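Local coordinates for protein heat-inducible transcription repressor HrcA (PDB 1STZ) that probably represses the class I heat shock operons grpE-dnaK-dnaJ and groELS by binding DNA, and so prevents their heat-shock induction, at residues L217-I220 with E221-I224; G197-V200 with G201-L204; E186-R189 with Q190-L194; V119-L122 with A123-L127. All blocks are in the same frame, centred on the assembly; numbering follows the deposited sequence.

Overall arrangement
All four contacts are local, and all belong to the HrcA C-terminal region. Contacts 1, 3 and 4 run along helices, and contact 2 caps the start of one. Contacts 1, 2 and 3 cluster together, on helices 215-224, 200-205 and 184-195. Contact 1 touches both others. Leu217 CD1 packs 3.5 Å from Leu191 CD2 of contact 3, and Ile224 CG2 lies 3.6 Å from Val203 CG1 of contact 2. Contacts 2 and 3 have centres about 15 Å apart and adjoin only through the sequence. Contact 4, on helix 116-131, stands apart. Its centre is about 27 Å from that of contact 1, 26 Å from contact 2 and 34 Å from contact 3.

Contact 1: L217-I220 with E221-I224; sequences LRLI and ESLI
Glu221 N bonds to Leu217 O, and Ser222 N to Arg218 O, as successive i to i+4 steps in the last two turns of the alpha-helix 215-224. Leu223 N to Leu219 O and Ile224 N to Ile220 O complete the series, the last nearly straight at 172°. Two side-chain pairs follow the same spacing. Leu219 CD2 rests 3.9 Å from Leu223 CG, and the two leucines slant across each other. Leu223 CG also lies over Leu219 O, at 3.4 Å. In the next pair Ile220 CG2 meets Ile224 CD1 at 3.7 Å.

These side chains pack on strands 159-166 and 169-177. Ile220, Leu223 and Ile224 touch Phe162, while Leu219 and Leu223 reach Ile176. Leu219 also packs on Pro112 of the second subunit, and Leu223 on Leu113 of that subunit. Cutting Leu223 back to an alanine is likely to open a gap beside Leu219, Phe162 and Ile176 and to lose the contact with Leu113 of the second subunit. Glu221 OE1 forms a salt bridge with Lys212.

Leu219 O takes two donors. Besides Leu223 N, it accepts the hydroxyl of Ser222. With chi1 at 66°, OG sits between the backbone N and carbonyl carbon of its residue and folds back onto the helix. Ser222 OG donates to Leu219 O at 2.7 Å, tilted 23° from the carbonyl plane.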
ATOM      1  N   LEU A 217      39.382  11.793  -2.928  1.00 23.43           N
ATOM      2  CA  LEU A 217      39.310  10.801  -3.996  1.00 23.56           C
ATOM      3  C   LEU A 217      39.260   9.378  -3.428  1.00 23.57           C
ATOM      4  O   LEU A 217      38.624   8.494  -4.006  1.00 23.48           O
ATOM      5  CB  LEU A 217      40.489  10.968  -4.964  1.00 23.85           C
ATOM      6  CG  LEU A 217      40.307  11.967  -6.117  1.00 24.60           C
ATOM      7  CD1 LEU A 217      39.559  11.307  -7.270  1.00 25.31           C
ATOM      8  CD2 LEU A 217      39.549  13.215  -5.694  1.00 25.56           C
ATOM      9  N   ARG A 218      39.911   9.173  -2.287  1.00 23.50           N
ATOM     10  CA  ARG A 218      39.866   7.894  -1.569  1.00 23.40           C
ATOM     11  C   ARG A 218      38.468   7.644  -1.007  1.00 23.05           C
ATOM     12  O   ARG A 218      38.004   6.508  -0.952  1.00 22.32           O
ATOM     13  CB  ARG A 218      40.874   7.903  -0.413  1.00 23.65           C
ATOM     14  CG  ARG A 218      41.712   6.633  -0.258  1.00 24.47           C
ATOM     15  CD  ARG A 218      42.916   6.813   0.688  1.00 24.99           C
ATOM     16  NE  ARG A 218      43.656   8.029   0.364  1.00 25.39           N
ATOM     17  CZ  ARG A 218      44.394   8.739   1.217  1.00 26.12           C
ATOM     18  NH1 ARG A 218      44.539   8.366   2.487  1.00 26.74           N
ATOM     19  NH2 ARG A 218      45.003   9.839   0.788  1.00 25.59           N
ATOM     20  N   LEU A 219      37.820   8.716  -0.561  1.00 23.02           N
ATOM     21  CA  LEU A 219      36.449   8.643  -0.069  1.00 23.18           C
ATOM     22  C   LEU A 219      35.543   8.165  -1.187  1.00 23.07           C
ATOM     23  O   LEU A 219      34.755   7.239  -0.993  1.00 22.87           O
ATOM     24  CB  LEU A 219      35.977  10.019   0.431  1.00 23.47           C
ATOM     25  CG  LEU A 219      34.953  10.122   1.576  1.00 23.89           C
ATOM     26  CD1 LEU A 219      34.189  11.452   1.509  1.00 23.88           C
ATOM     27  CD2 LEU A 219      33.984   8.960   1.628  1.00 23.45           C
ATOM     28  N   ILE A 220      35.675   8.784  -2.358  1.00 23.28           N
ATOM     29  CA  ILE A 220      34.850   8.426  -3.518  1.00 23.77           C
ATOM     30  C   ILE A 220      35.038   6.964  -3.915  1.00 23.48           C
ATOM     31  O   ILE A 220      34.063   6.288  -4.233  1.00 23.40           O
ATOM     32  CB  ILE A 220      35.106   9.394  -4.729  1.00 23.85           C
ATOM     33  CG1 ILE A 220      34.030  10.479  -4.783  1.00 24.75           C
ATOM     34  CG2 ILE A 220      35.109   8.645  -6.068  1.00 24.05           C
ATOM     35  CD1 ILE A 220      34.027  11.405  -3.597  1.00 25.66           C
ATOM     36  N   GLU A 221      36.279   6.478  -3.882  1.00 23.66           N
ATOM     37  CA  GLU A 221      36.578   5.083  -4.236  1.00 23.84           C
ATOM     38  C   GLU A 221      35.897   4.111  -3.277  1.00 24.20           C
ATOM     39  O   GLU A 221      35.437   3.052  -3.700  1.00 24.43           O
ATOM     40  CB  GLU A 221      38.095   4.815  -4.271  1.00 24.03           C
ATOM     41  CG  GLU A 221      38.467   3.332  -4.195  1.00 24.79           C
ATOM     42  CD  GLU A 221      39.838   2.999  -4.761  1.00 25.79           C
ATOM     43  OE1 GLU A 221      40.803   3.765  -4.531  1.00 26.02           O
ATOM     44  OE2 GLU A 221      39.947   1.939  -5.425  1.00 26.49           O
ATOM     45  N   SER A 222      35.837   4.450  -1.990  1.00 24.38           N
ATOM     46  CA  SER A 222      35.149   3.588  -1.017  1.00 24.67           C
ATOM     47  C   SER A 222      33.622   3.636  -1.148  1.00 24.69           C
ATOM     48  O   SER A 222      32.950   2.646  -0.847  1.00 24.63           O
ATOM     49  CB  SER A 222      35.574   3.924   0.418  1.00 24.94           C
ATOM     50  OG  SER A 222      35.160   5.225   0.803  1.00 25.65           O
ATOM     51  N   LEU A 223      33.073   4.766  -1.606  1.00 24.55           N
ATOM     52  CA  LEU A 223      31.624   4.889  -1.790  1.00 24.94           C
ATOM     53  C   LEU A 223      31.143   4.102  -3.005  1.00 25.27           C
ATOM     54  O   LEU A 223      30.134   3.417  -2.935  1.00 24.83           O
ATOM     55  CB  LEU A 223      31.190   6.354  -1.922  1.00 25.08           C
ATOM     56  CG  LEU A 223      31.381   7.219  -0.673  1.00 25.74           C
ATOM     57  CD1 LEU A 223      31.021   8.665  -0.989  1.00 26.70           C
ATOM     58  CD2 LEU A 223      30.550   6.676   0.500  1.00 25.68           C
ATOM     59  N   ILE A 224      31.871   4.208  -4.110  1.00 26.16           N
ATOM     60  CA  ILE A 224      31.576   3.440  -5.318  1.00 27.14           C
ATOM     61  C   ILE A 224      31.861   1.968  -5.068  1.00 28.39           C
ATOM     62  O   ILE A 224      31.051   1.094  -5.406  1.00 28.62           O
ATOM     63  CB  ILE A 224      32.420   3.943  -6.507  1.00 26.96           C
ATOM     64  CG1 ILE A 224      31.983   5.353  -6.897  1.00 27.08           C
ATOM     65  CG2 ILE A 224      32.278   2.996  -7.707  1.00 27.24           C
ATOM     66  CD1 ILE A 224      32.976   6.096  -7.711  1.00 28.22           C
TER

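Contact 2: G197-V200 with G201-L204; sequences GRTV and GEVL
Arg198 and Glu202 form a two-pronged salt bridge. The guanidinium approaches side-on, with NE 3.0 Å from Glu202 OE1 and NH2 3.1 Å from Glu202 OE2. Both oxygens lie in or near the guanidinium plane, but the nitrogens meet the carboxylate from above its plane. The two groups are therefore turned 69° to each other. Bends at chi2 and chi3 bring the arginine chain round to this position.

Thr199 N also donates to Glu202 OE1, at 3.1 Å. It comes from the face opposite Arg198 NE, so the oxygen is gripped from both faces. A water adds a further donor and links OE1 to Gly197 O. In return, Glu202 N donates to Thr199 OG1 at 3.1 Å. These reciprocal bonds make a capping box, with Thr199 as N-cap of helix 200-205. The threonine torsion explains the cap: OG1 lies between its backbone N and carbonyl carbon (chi1 71°), facing the first turn. The carboxylate is thus fixed by charge and backbone together.

Further along, Leu204 N bonds to Val200 O. The Val200 and Leu204 side chains lie side by side, with CG1 of Val200 4.0 Å from CD1 of Leu204.

Outside the turn, Thr199 OG1 also bonds to Arg143 O, and backbone bonds tie Gly197 and Arg198 to Ile147. The loop after helix 184-195 leads into this cap at the start of helix 200-205, beside the chain leading into strand 149-154.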
ATOM      1  N   GLY A 197      32.921   6.340 -18.502  1.00 21.38           N
ATOM      2  CA  GLY A 197      33.315   5.325 -19.470  1.00 21.59           C
ATOM      3  C   GLY A 197      33.908   4.074 -18.835  1.00 21.36           C
ATOM      4  O   GLY A 197      34.012   3.035 -19.482  1.00 22.26           O
ATOM      5  N   ARG A 198      34.283   4.168 -17.563  1.00 20.59           N
ATOM      6  CA  ARG A 198      34.805   3.033 -16.812  1.00 19.69           C
ATOM      7  C   ARG A 198      33.655   2.373 -16.097  1.00 19.19           C
ATOM      8  O   ARG A 198      32.648   3.016 -15.835  1.00 19.60           O
ATOM      9  CB  ARG A 198      35.849   3.514 -15.821  1.00 19.37           C
ATOM     10  CG  ARG A 198      36.822   4.468 -16.462  1.00 20.56           C
ATOM     11  CD  ARG A 198      38.262   4.116 -16.342  1.00 21.59           C
ATOM     12  NE  ARG A 198      38.588   2.719 -16.617  1.00 21.39           N
ATOM     13  CZ  ARG A 198      39.836   2.280 -16.687  1.00 21.71           C
ATOM     14  NH1 ARG A 198      40.842   3.129 -16.536  1.00 22.22           N
ATOM     15  NH2 ARG A 198      40.092   1.003 -16.923  1.00 21.56           N
ATOM     16  N   THR A 199      33.786   1.091 -15.782  1.00 18.48           N
ATOM     17  CA  THR A 199      32.711   0.366 -15.103  1.00 17.98           C
ATOM     18  C   THR A 199      32.895   0.343 -13.586  1.00 17.38           C
ATOM     19  O   THR A 199      33.969   0.602 -13.092  1.00 17.21           O
ATOM     20  CB  THR A 199      32.553  -1.064 -15.656  1.00 18.12           C
ATOM     21  OG1 THR A 199      33.651  -1.882 -15.249  1.00 18.06           O
ATOM     22  CG2 THR A 199      32.622  -1.078 -17.186  1.00 18.50           C
ATOM     23  N   VAL A 200      31.819   0.065 -12.858  1.00 17.43           N
ATOM     24  CA  VAL A 200      31.870  -0.067 -11.410  1.00 17.25           C
ATOM     25  C   VAL A 200      32.780  -1.249 -11.071  1.00 16.80           C
ATOM     26  O   VAL A 200      33.518  -1.192 -10.106  1.00 16.65           O
ATOM     27  CB  VAL A 200      30.471  -0.264 -10.806  1.00 17.07           C
ATOM     28  CG1 VAL A 200      30.545  -0.541  -9.299  1.00 17.01           C
ATOM     29  CG2 VAL A 200      29.598   0.971 -11.065  1.00 17.98           C
ATOM     30  N   GLY A 201      32.739  -2.295 -11.890  1.00 16.81           N
ATOM     31  CA  GLY A 201      33.613  -3.461 -11.733  1.00 16.49           C
ATOM     32  C   GLY A 201      35.089  -3.113 -11.810  1.00 16.17           C
ATOM     33  O   GLY A 201      35.906  -3.653 -11.080  1.00 15.90           O
ATOM     34  N   GLU A 202      35.437  -2.186 -12.685  1.00 16.16           N
ATOM     35  CA  GLU A 202      36.812  -1.718 -12.771  1.00 16.31           C
ATOM     36  C   GLU A 202      37.267  -0.990 -11.507  1.00 16.17           C
ATOM     37  O   GLU A 202      38.407  -1.177 -11.069  1.00 14.48           O
ATOM     38  CB  GLU A 202      36.994  -0.828 -13.994  1.00 16.47           C
ATOM     39  CG  GLU A 202      36.991  -1.620 -15.290  1.00 18.28           C
ATOM     40  CD  GLU A 202      37.234  -0.748 -16.508  1.00 20.12           C
ATOM     41  OE1 GLU A 202      36.702   0.388 -16.555  1.00 18.09           O
ATOM     42  OE2 GLU A 202      37.954  -1.206 -17.421  1.00 21.11           O
ATOM     43  N   VAL A 203      36.379  -0.167 -10.937  1.00 16.42           N
ATOM     44  CA  VAL A 203      36.653   0.533  -9.672  1.00 17.04           C
ATOM     45  C   VAL A 203      36.843  -0.471  -8.512  1.00 17.69           C
ATOM     46  O   VAL A 203      37.776  -0.343  -7.723  1.00 16.98           O
ATOM     47  CB  VAL A 203      35.532   1.573  -9.321  1.00 17.16           C
ATOM     48  CG1 VAL A 203      35.844   2.275  -8.004  1.00 17.64           C
ATOM     49  CG2 VAL A 203      35.382   2.611 -10.434  1.00 16.32           C
ATOM     50  N   LEU A 204      35.967  -1.470  -8.429  1.00 18.92           N
ATOM     51  CA  LEU A 204      36.016  -2.478  -7.354  1.00 20.32           C
ATOM     52  C   LEU A 204      37.301  -3.312  -7.396  1.00 20.56           C
ATOM     53  O   LEU A 204      37.829  -3.701  -6.364  1.00 20.43           O
ATOM     54  CB  LEU A 204      34.826  -3.425  -7.447  1.00 20.34           C
ATOM     55  CG  LEU A 204      33.471  -2.865  -7.023  1.00 23.03           C
ATOM     56  CD1 LEU A 204      32.329  -3.726  -7.587  1.00 23.62           C
ATOM     57  CD2 LEU A 204      33.378  -2.811  -5.504  1.00 25.26           C
TER
HETATM   58  O   HOH W   1      35.235   0.206 -19.205  1.00 61.22           O

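Contact 3: E186-R189 with Q190-L194; sequences EIER and QLNFL
Glu188 and Asn192 make a local, one-turn contact on helix 184-195, which packs against both strand 149-154 and helix 215-224. Much of this stretch lies at the surface. Regular i to i+4 bonds run through it, from Gln190 N to Glu186 O up to Phe193 N to Arg189 O.

Asn192 adds a side-chain bond. Its ND2 donates to Glu188 O at 3.0 Å, while Asn192 N reaches the same oxygen, also at 3.0 Å, from the opposite face of the carbonyl plane. The ND2 hydrogen bond is bent, at 140°, and its nitrogen stands 46° above that plane. Glu188 CG runs alongside, 3.6 Å from Asn192 ND2. One residue earlier, Ile187 CG2 lies 4.1 Å from Leu191 CD1, the two side chains pointing the same way. Leu191 continues inward onto Val150, Leu152 and Ile220.

Phe193 lies on the outer side. Its chi1 of -67° sets CG beside the backbone N and lays one ring face over Arg189 O. The oxygen is 3.4 Å from Phe193 CG, offset toward the rim of the ring.

The polar ends of Glu188 and Asn192 are fastened to strand 149-154, through Leu152 N to Glu188 OE2 and Asn192 ND2 to Val150 O. The amide therefore serves two carbonyls at once, one on the helix and one on the strand.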
ATOM      1  N   GLU A 186      35.506  21.741  -9.941  1.00 18.79           N
ATOM      2  CA  GLU A 186      36.743  21.238 -10.525  1.00 18.37           C
ATOM      3  C   GLU A 186      36.978  19.790 -10.121  1.00 17.82           C
ATOM      4  O   GLU A 186      37.430  18.987 -10.933  1.00 17.47           O
ATOM      5  CB  GLU A 186      37.940  22.097 -10.102  1.00 18.22           C
ATOM      6  CG  GLU A 186      37.982  23.466 -10.768  1.00 18.94           C
ATOM      7  CD  GLU A 186      39.233  24.263 -10.429  1.00 19.80           C
ATOM      8  OE1 GLU A 186      39.292  25.463 -10.792  1.00 20.52           O
ATOM      9  OE2 GLU A 186      40.154  23.701  -9.799  1.00 19.83           O
ATOM     10  N   ILE A 187      36.679  19.458  -8.867  1.00 17.20           N
ATOM     11  CA  ILE A 187      36.832  18.081  -8.405  1.00 16.99           C
ATOM     12  C   ILE A 187      35.875  17.152  -9.151  1.00 16.49           C
ATOM     13  O   ILE A 187      36.203  16.009  -9.422  1.00 16.27           O
ATOM     14  CB  ILE A 187      36.686  17.986  -6.865  1.00 16.93           C
ATOM     15  CG1 ILE A 187      37.940  18.577  -6.206  1.00 17.61           C
ATOM     16  CG2 ILE A 187      36.528  16.540  -6.413  1.00 17.86           C
ATOM     17  CD1 ILE A 187      37.837  18.759  -4.716  1.00 18.21           C
ATOM     18  N   GLU A 188      34.707  17.664  -9.518  1.00 16.12           N
ATOM     19  CA  GLU A 188      33.726  16.882 -10.257  1.00 15.99           C
ATOM     20  C   GLU A 188      34.242  16.636 -11.658  1.00 15.67           C
ATOM     21  O   GLU A 188      34.026  15.571 -12.222  1.00 14.55           O
ATOM     22  CB  GLU A 188      32.399  17.630 -10.323  1.00 16.10           C
ATOM     23  CG  GLU A 188      31.265  16.892 -11.016  1.00 15.90           C
ATOM     24  CD  GLU A 188      29.987  17.715 -10.992  1.00 15.62           C
ATOM     25  OE1 GLU A 188      30.029  18.876 -11.432  1.00 16.24           O
ATOM     26  OE2 GLU A 188      28.947  17.222 -10.509  1.00 15.18           O
ATOM     27  N   ARG A 189      34.907  17.640 -12.227  1.00 15.77           N
ATOM     28  CA  ARG A 189      35.522  17.469 -13.528  1.00 16.05           C
ATOM     29  C   ARG A 189      36.551  16.359 -13.458  1.00 15.87           C
ATOM     30  O   ARG A 189      36.523  15.449 -14.274  1.00 15.15           O
ATOM     31  CB  ARG A 189      36.167  18.756 -14.020  1.00 16.22           C
ATOM     32  CG  ARG A 189      35.178  19.748 -14.572  1.00 17.11           C
ATOM     33  CD  ARG A 189      35.792  21.106 -14.775  1.00 18.40           C
ATOM     34  NE  ARG A 189      34.801  22.111 -15.126  1.00 18.55           N
ATOM     35  CZ  ARG A 189      34.872  23.390 -14.787  1.00 19.73           C
ATOM     36  NH1 ARG A 189      35.900  23.869 -14.090  1.00 20.50           N
ATOM     37  NH2 ARG A 189      33.905  24.212 -15.159  1.00 21.29           N
ATOM     38  N   GLN A 190      37.440  16.441 -12.471  1.00 16.35           N
ATOM     39  CA  GLN A 190      38.466  15.421 -12.248  1.00 16.79           C
ATOM     40  C   GLN A 190      37.852  14.033 -12.153  1.00 16.85           C
ATOM     41  O   GLN A 190      38.309  13.109 -12.822  1.00 16.85           O
ATOM     42  CB  GLN A 190      39.260  15.716 -10.972  1.00 17.06           C
ATOM     43  CG  GLN A 190      40.478  14.833 -10.794  1.00 19.10           C
ATOM     44  CD  GLN A 190      41.301  15.180  -9.568  1.00 21.03           C
ATOM     45  OE1 GLN A 190      40.759  15.369  -8.477  1.00 23.38           O
ATOM     46  NE2 GLN A 190      42.610  15.235  -9.736  1.00 22.55           N
ATOM     47  N   LEU A 191      36.817  13.893 -11.327  1.00 16.63           N
ATOM     48  CA  LEU A 191      36.152  12.608 -11.141  1.00 16.93           C
ATOM     49  C   LEU A 191      35.575  12.071 -12.460  1.00 16.61           C
ATOM     50  O   LEU A 191      35.696  10.885 -12.756  1.00 15.77           O
ATOM     51  CB  LEU A 191      35.037  12.719 -10.083  1.00 17.22           C
ATOM     52  CG  LEU A 191      35.497  12.968  -8.641  1.00 18.18           C
ATOM     53  CD1 LEU A 191      34.311  13.335  -7.758  1.00 18.77           C
ATOM     54  CD2 LEU A 191      36.200  11.754  -8.096  1.00 19.27           C
ATOM     55  N   ASN A 192      34.971  12.951 -13.256  1.00 16.40           N
ATOM     56  CA  ASN A 192      34.393  12.557 -14.543  1.00 16.71           C
ATOM     57  C   ASN A 192      35.436  12.135 -15.594  1.00 17.44           C
ATOM     58  O   ASN A 192      35.201  11.205 -16.362  1.00 17.16           O
ATOM     59  CB  ASN A 192      33.474  13.657 -15.089  1.00 16.08           C
ATOM     60  CG  ASN A 192      32.057  13.528 -14.562  1.00 14.79           C
ATOM     61  OD1 ASN A 192      31.354  12.586 -14.911  1.00 11.73           O
ATOM     62  ND2 ASN A 192      31.646  14.447 -13.690  1.00 11.46           N
ATOM     63  N   PHE A 193      36.589  12.797 -15.603  1.00 18.23           N
ATOM     64  CA  PHE A 193      37.695  12.408 -16.477  1.00 19.25           C
ATOM     65  C   PHE A 193      38.170  11.006 -16.154  1.00 19.61           C
ATOM     66  O   PHE A 193      38.432  10.222 -17.055  1.00 19.98           O
ATOM     67  CB  PHE A 193      38.886  13.357 -16.315  1.00 19.42           C
ATOM     68  CG  PHE A 193      38.630  14.756 -16.790  1.00 21.37           C
ATOM     69  CD1 PHE A 193      39.464  15.796 -16.380  1.00 21.76           C
ATOM     70  CD2 PHE A 193      37.562  15.051 -17.646  1.00 23.49           C
ATOM     71  CE1 PHE A 193      39.241  17.088 -16.809  1.00 22.83           C
ATOM     72  CE2 PHE A 193      37.345  16.349 -18.084  1.00 23.74           C
ATOM     73  CZ  PHE A 193      38.184  17.363 -17.669  1.00 23.52           C
ATOM     74  N   LEU A 194      38.264  10.704 -14.861  1.00 20.21           N
ATOM     75  CA  LEU A 194      38.800   9.433 -14.367  1.00 20.43           C
ATOM     76  C   LEU A 194      37.834   8.269 -14.459  1.00 20.62           C
ATOM     77  O   LEU A 194      38.253   7.127 -14.645  1.00 20.99           O
ATOM     78  CB  LEU A 194      39.204   9.583 -12.901  1.00 20.43           C
ATOM     79  CG  LEU A 194      40.373  10.525 -12.624  1.00 20.52           C
ATOM     80  CD1 LEU A 194      40.511  10.772 -11.131  1.00 20.40           C
ATOM     81  CD2 LEU A 194      41.673   9.958 -13.206  1.00 21.16           C
TER

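Contact 4: V119-L122 with A123-L127; sequences VLFL and AGNLL
Phe121 and Asn125 meet one turn apart on the alpha-helix 116-131, which packs on helix 314-334 and on strands 134-138 and 231-234 of the five-stranded antiparallel sheet. The backbone bonds are regular i to i+4 links. Ala123 N donates to Val119 O, Gly124 N to Leu120 O and Leu126 N to Leu122 O.

Phe121 O accepts twice from Asn125, once from the backbone N and once from side-chain ND2. Asn125 N reaches it at 3.2 Å, and ND2 from the opposite face of the carbonyl plane. A chi1 of -76° turns the Asn125 amide back along the helix toward this oxygen. A leucine in place of Asn125 would probably deprive Phe121 O of its second donor and the Phe121 ring of its polar cover.

Apolar packing spreads outward from the turn. Ala123 lies against Ile324 and Leu328 of helix 314-334, and Leu120 reaches Phe332 there and Ile137 of the sheet. Leu126 packs on Leu182 of the third subunit. Phe121 leans on Leu232 of strand 231-234.

The remaining interaction is between amide and ring. With Phe121 CG anti to the backbone N (chi1 -178°), one ring face is turned to the asparagine, its plane 48° from the amide. Asn125 ND2 sits over the ring centre, 3.4 Å from Phe121 CE2, and the same nitrogen is 2.7 Å from Phe121 O.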
ATOM      1  N   VAL A 119      14.516   0.106  -5.934  1.00 18.15           N
ATOM      2  CA  VAL A 119      13.478  -0.608  -6.662  1.00 18.59           C
ATOM      3  C   VAL A 119      13.588  -2.114  -6.376  1.00 18.56           C
ATOM      4  O   VAL A 119      12.582  -2.757  -6.143  1.00 18.08           O
ATOM      5  CB  VAL A 119      13.516  -0.365  -8.187  1.00 18.67           C
ATOM      6  CG1 VAL A 119      12.527  -1.275  -8.878  1.00 18.53           C
ATOM      7  CG2 VAL A 119      13.181   1.080  -8.512  1.00 19.10           C
ATOM      8  N   LEU A 120      14.803  -2.651  -6.375  1.00 19.02           N
ATOM      9  CA  LEU A 120      15.032  -4.057  -6.028  1.00 19.94           C
ATOM     10  C   LEU A 120      14.645  -4.323  -4.571  1.00 20.24           C
ATOM     11  O   LEU A 120      14.100  -5.380  -4.253  1.00 20.86           O
ATOM     12  CB  LEU A 120      16.496  -4.452  -6.251  1.00 19.74           C
ATOM     13  CG  LEU A 120      17.028  -4.365  -7.684  1.00 21.21           C
ATOM     14  CD1 LEU A 120      18.504  -4.778  -7.742  1.00 22.12           C
ATOM     15  CD2 LEU A 120      16.181  -5.174  -8.662  1.00 21.44           C
ATOM     16  N   PHE A 121      14.935  -3.369  -3.697  1.00 20.52           N
ATOM     17  CA  PHE A 121      14.593  -3.456  -2.274  1.00 20.97           C
ATOM     18  C   PHE A 121      13.077  -3.590  -2.072  1.00 20.55           C
ATOM     19  O   PHE A 121      12.618  -4.424  -1.296  1.00 20.40           O
ATOM     20  CB  PHE A 121      15.084  -2.209  -1.511  1.00 21.33           C
ATOM     21  CG  PHE A 121      14.790  -2.261  -0.018  1.00 23.76           C
ATOM     22  CD1 PHE A 121      13.654  -1.675   0.506  1.00 25.49           C
ATOM     23  CD2 PHE A 121      15.637  -2.946   0.850  1.00 25.98           C
ATOM     24  CE1 PHE A 121      13.376  -1.745   1.873  1.00 26.41           C
ATOM     25  CE2 PHE A 121      15.368  -3.011   2.222  1.00 25.51           C
ATOM     26  CZ  PHE A 121      14.238  -2.419   2.728  1.00 25.37           C
ATOM     27  N   LEU A 122      12.306  -2.752  -2.769  1.00 19.72           N
ATOM     28  CA  LEU A 122      10.863  -2.779  -2.656  1.00 19.62           C
ATOM     29  C   LEU A 122      10.281  -4.065  -3.216  1.00 18.97           C
ATOM     30  O   LEU A 122       9.392  -4.643  -2.620  1.00 17.83           O
ATOM     31  CB  LEU A 122      10.229  -1.581  -3.345  1.00 19.71           C
ATOM     32  CG  LEU A 122      10.517  -0.249  -2.659  1.00 22.08           C
ATOM     33  CD1 LEU A 122      10.207   0.914  -3.597  1.00 23.92           C
ATOM     34  CD2 LEU A 122       9.714  -0.127  -1.365  1.00 23.51           C
ATOM     35  N   ALA A 123      10.787  -4.493  -4.362  1.00 18.53           N
ATOM     36  CA  ALA A 123      10.326  -5.720  -4.994  1.00 19.58           C
ATOM     37  C   ALA A 123      10.565  -6.942  -4.103  1.00 19.68           C
ATOM     38  O   ALA A 123       9.654  -7.736  -3.903  1.00 21.08           O
ATOM     39  CB  ALA A 123      10.977  -5.916  -6.383  1.00 19.02           C
ATOM     40  N   GLY A 124      11.758  -7.077  -3.549  1.00 20.06           N
ATOM     41  CA  GLY A 124      12.118  -8.251  -2.764  1.00 20.55           C
ATOM     42  C   GLY A 124      11.287  -8.336  -1.502  1.00 21.06           C
ATOM     43  O   GLY A 124      10.764  -9.405  -1.126  1.00 21.16           O
ATOM     44  N   ASN A 125      11.086  -7.180  -0.886  1.00 20.86           N
ATOM     45  CA  ASN A 125      10.332  -7.108   0.334  1.00 21.09           C
ATOM     46  C   ASN A 125       8.829  -7.335   0.159  1.00 20.87           C
ATOM     47  O   ASN A 125       8.209  -7.977   1.017  1.00 20.04           O
ATOM     48  CB  ASN A 125      10.659  -5.824   1.076  1.00 21.74           C
ATOM     49  CG  ASN A 125      12.032  -5.909   1.781  1.00 25.31           C
ATOM     50  OD1 ASN A 125      12.170  -6.574   2.805  1.00 28.15           O
ATOM     51  ND2 ASN A 125      13.053  -5.293   1.190  1.00 28.97           N
ATOM     52  N   LEU A 126       8.244  -6.843  -0.935  1.00 19.62           N
ATOM     53  CA  LEU A 126       6.824  -7.078  -1.175  1.00 19.07           C
ATOM     54  C   LEU A 126       6.590  -8.567  -1.521  1.00 18.42           C
ATOM     55  O   LEU A 126       5.634  -9.181  -1.056  1.00 16.81           O
ATOM     56  CB  LEU A 126       6.297  -6.197  -2.298  1.00 18.67           C
ATOM     57  CG  LEU A 126       4.792  -6.339  -2.559  1.00 19.87           C
ATOM     58  CD1 LEU A 126       3.971  -5.884  -1.362  1.00 19.51           C
ATOM     59  CD2 LEU A 126       4.360  -5.536  -3.780  1.00 22.25           C
ATOM     60  N   LEU A 127       7.473  -9.112  -2.348  1.00 18.01           N
ATOM     61  CA  LEU A 127       7.431 -10.503  -2.742  1.00 18.73           C
ATOM     62  C   LEU A 127       7.538 -11.432  -1.511  1.00 18.55           C
ATOM     63  O   LEU A 127       6.759 -12.360  -1.375  1.00 18.03           O
ATOM     64  CB  LEU A 127       8.569 -10.807  -3.728  1.00 18.93           C
ATOM     65  CG  LEU A 127       8.452 -11.847  -4.848  1.00 21.89           C
ATOM     66  CD1 LEU A 127       9.820 -12.403  -5.256  1.00 23.48           C
ATOM     67  CD2 LEU A 127       7.511 -12.950  -4.609  1.00 22.63           C
TER